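Local coordinates for caspase-1 subunit p19/18 (Spodoptera frugiperda, PDB 1M72), which probably cleaves other proteins as a cysteine protease of the caspase cascade that carries out apoptosis, acting as a heterotetramer of large and small subunits, at residues K143-Q148 with F182-S187. Numbering follows the deposited sequence.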
loop_
_atom_site.group_PDB
_atom_site.type_symbol
_atom_site.label_atom_id
_atom_site.label_comp_id
_atom_site.label_asym_id
_atom_site.label_seq_id
_atom_site.Cartn_x
_atom_site.Cartn_y
_atom_site.Cartn_z
ATOM N N LYS C 143 -7.446 -2.720 -11.276
ATOM C CA LYS C 143 -6.778 -1.669 -12.046
ATOM C C LYS C 143 -5.376 -1.531 -11.428
ATOM O O LYS C 143 -5.210 -1.067 -10.299
ATOM C CB LYS C 143 -7.616 -0.371 -11.954
ATOM C CG LYS C 143 -9.025 -0.595 -12.536
ATOM C CD LYS C 143 -10.028 0.458 -12.123
ATOM C CE LYS C 143 -10.694 0.108 -10.791
ATOM N NZ LYS C 143 -11.847 -0.846 -10.979
ATOM N N LEU C 144 -4.381 -1.970 -12.192
ATOM C CA LEU C 144 -2.982 -1.998 -11.773
ATOM C C LEU C 144 -2.065 -0.872 -12.282
ATOM O O LEU C 144 -2.053 -0.514 -13.470
ATOM C CB LEU C 144 -2.381 -3.366 -12.149
ATOM C CG LEU C 144 -3.367 -4.545 -12.030
ATOM C CD1 LEU C 144 -2.745 -5.828 -12.571
ATOM C CD2 LEU C 144 -3.775 -4.757 -10.580
ATOM N N PHE C 145 -1.259 -0.350 -11.362
ATOM C CA PHE C 145 -0.354 0.727 -11.703
ATOM C C PHE C 145 1.044 0.442 -11.195
ATOM O O PHE C 145 1.234 0.167 -10.012
ATOM C CB PHE C 145 -0.883 2.054 -11.136
ATOM C CG PHE C 145 -2.214 2.437 -11.714
ATOM C CD1 PHE C 145 -3.391 1.849 -11.236
ATOM C CD2 PHE C 145 -2.290 3.278 -12.825
ATOM C CE1 PHE C 145 -4.619 2.066 -11.851
ATOM C CE2 PHE C 145 -3.509 3.511 -13.456
ATOM C CZ PHE C 145 -4.680 2.904 -12.977
ATOM N N PHE C 146 2.025 0.509 -12.098
ATOM C CA PHE C 146 3.394 0.272 -11.707
ATOM C C PHE C 146 4.227 1.481 -12.039
ATOM O O PHE C 146 4.240 1.950 -13.181
ATOM C CB PHE C 146 3.937 -0.970 -12.394
ATOM C CG PHE C 146 3.254 -2.210 -11.961
ATOM C CD1 PHE C 146 2.065 -2.622 -12.585
ATOM C CD2 PHE C 146 3.762 -2.952 -10.906
ATOM C CE1 PHE C 146 1.397 -3.766 -12.155
ATOM C CE2 PHE C 146 3.101 -4.113 -10.452
ATOM C CZ PHE C 146 1.906 -4.522 -11.085
ATOM N N ILE C 147 4.932 1.985 -11.035
ATOM C CA ILE C 147 5.720 3.175 -11.256
ATOM C C ILE C 147 7.181 3.052 -10.924
ATOM O O ILE C 147 7.564 2.819 -9.756
ATOM C CB ILE C 147 5.119 4.353 -10.458
ATOM C CG1 ILE C 147 3.670 4.574 -10.911
ATOM C CG2 ILE C 147 5.955 5.627 -10.667
ATOM C CD1 ILE C 147 2.895 5.226 -9.913
ATOM N N GLN C 148 8.012 3.164 -11.955
ATOM C CA GLN C 148 9.470 3.154 -11.743
ATOM C C GLN C 148 9.881 4.630 -11.895
ATOM O O GLN C 148 9.849 5.164 -12.989
ATOM C CB GLN C 148 10.174 2.296 -12.779
ATOM C CG GLN C 148 11.737 2.409 -12.790
ATOM C CD GLN C 148 12.348 2.253 -11.414
ATOM O OE1 GLN C 148 12.028 1.323 -10.658
ATOM N NE2 GLN C 148 13.235 3.163 -11.075
ATOM N N PHE C 182 -7.916 -0.876 -6.736
ATOM C CA PHE C 182 -6.722 -0.300 -7.323
ATOM C C PHE C 182 -5.538 -0.926 -6.589
ATOM O O PHE C 182 -5.601 -1.194 -5.367
ATOM C CB PHE C 182 -6.673 1.240 -7.129
ATOM C CG PHE C 182 -7.578 2.007 -8.062
ATOM C CD1 PHE C 182 -7.056 2.639 -9.214
ATOM C CD2 PHE C 182 -8.959 2.083 -7.812
ATOM C CE1 PHE C 182 -7.899 3.336 -10.118
ATOM C CE2 PHE C 182 -9.810 2.777 -8.695
ATOM C CZ PHE C 182 -9.279 3.410 -9.866
ATOM N N LEU C 183 -4.483 -1.167 -7.354
ATOM C CA LEU C 183 -3.239 -1.656 -6.829
ATOM C C LEU C 183 -2.224 -0.679 -7.409
ATOM O O LEU C 183 -2.111 -0.535 -8.631
ATOM C CB LEU C 183 -2.927 -3.048 -7.325
ATOM C CG LEU C 183 -1.551 -3.586 -6.875
ATOM C CD1 LEU C 183 -1.505 -3.623 -5.384
ATOM C CD2 LEU C 183 -1.330 -4.980 -7.474
ATOM N N ILE C 184 -1.479 -0.018 -6.535
ATOM C CA ILE C 184 -0.521 0.959 -6.993
ATOM C C ILE C 184 0.824 0.649 -6.389
ATOM O O ILE C 184 1.071 0.863 -5.162
ATOM C CB ILE C 184 -0.963 2.432 -6.606
ATOM C CG1 ILE C 184 -2.315 2.758 -7.238
ATOM C CG2 ILE C 184 0.113 3.456 -7.094
ATOM C CD1 ILE C 184 -2.916 4.120 -6.799
ATOM N N ALA C 185 1.693 0.169 -7.280
ATOM C CA ALA C 185 3.042 -0.221 -6.921
ATOM C C ALA C 185 4.152 0.740 -7.352
ATOM O O ALA C 185 4.428 0.910 -8.547
ATOM C CB ALA C 185 3.341 -1.579 -7.451
ATOM N N PHE C 186 4.782 1.345 -6.345
ATOM C CA PHE C 186 5.916 2.242 -6.564
ATOM C C PHE C 186 7.210 1.465 -6.275
ATOM O O PHE C 186 7.292 0.663 -5.330
ATOM C CB PHE C 186 5.842 3.485 -5.652
ATOM C CG PHE C 186 5.129 4.689 -6.283
ATOM C CD1 PHE C 186 3.747 4.857 -6.150
ATOM C CD2 PHE C 186 5.861 5.687 -6.940
ATOM C CE1 PHE C 186 3.101 6.008 -6.648
ATOM C CE2 PHE C 186 5.228 6.847 -7.446
ATOM C CZ PHE C 186 3.858 7.007 -7.299
ATOM N N SER C 187 8.194 1.688 -7.127
ATOM C CA SER C 187 9.514 1.080 -7.021
ATOM C C SER C 187 10.170 1.412 -5.696
ATOM O O SER C 187 11.045 0.702 -5.229
ATOM C CB SER C 187 10.427 1.617 -8.137
ATOM O OG SER C 187 10.582 3.044 -8.069
HETATM O O HOH W 1 8.699 4.615 -7.058
#
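I147 lays its CD1 methyl over one face of the F186 ring, 3.6 Å from the centroid and 24° off the ring normal, a CH-pi contact. With CG1 anti to the carbonyl carbon (chi1 -59°), CG2 is left to reach the rim of the same ring at CE2, so both branches of the beta-branched side chain are used. At the other end K143 does the same although it is charged: its CE methylene sits over one face of the F182 ring, 3.9 Å from the centroid. Bends at chi3 and chi4 turn NZ to the carbonyls of L138 and K141, so aliphatic carbons meet the aromatic face while the ammonium is satisfied by oxygen. Between them, F145 CE1 touches F182 CD1 at 3.6 Å, and W127 of helix 125-128 packs on I147, F182, I184 and F186. On the opposite face, small A185 leaves room for F146, whose CD2 approaches its CB at 3.7 Å; L144 CD2 meets L183 there, and helices 203-215 and 221-235 cover this side.

The backbones are the parallel fourth and fifth strands across the six-stranded caspase sheet, between 98-106 and antiparallel 254-257, joined by five hydrogen bonds. F145 and I147 each donate to and accept from the 182-187 segment, the shortest bonds being A185 N to F145 O and I147 N to A185 O, both 2.8 Å. The last, S187 N to I147 O, carries the pairing just past strand 182-186.

Beyond it, Q148 NE2 hydrogen-bonds S194 OG and an acidic side chain of the bound peptide; S187 OG also hydrogen-bonds S194 OG. The Q148 side chain lies about 6 Å from that of C150, probably catalytic. The contact thus passes from apolar side chains to polar ones at the strands' C-terminal ends, where Q148 reaches the peptide.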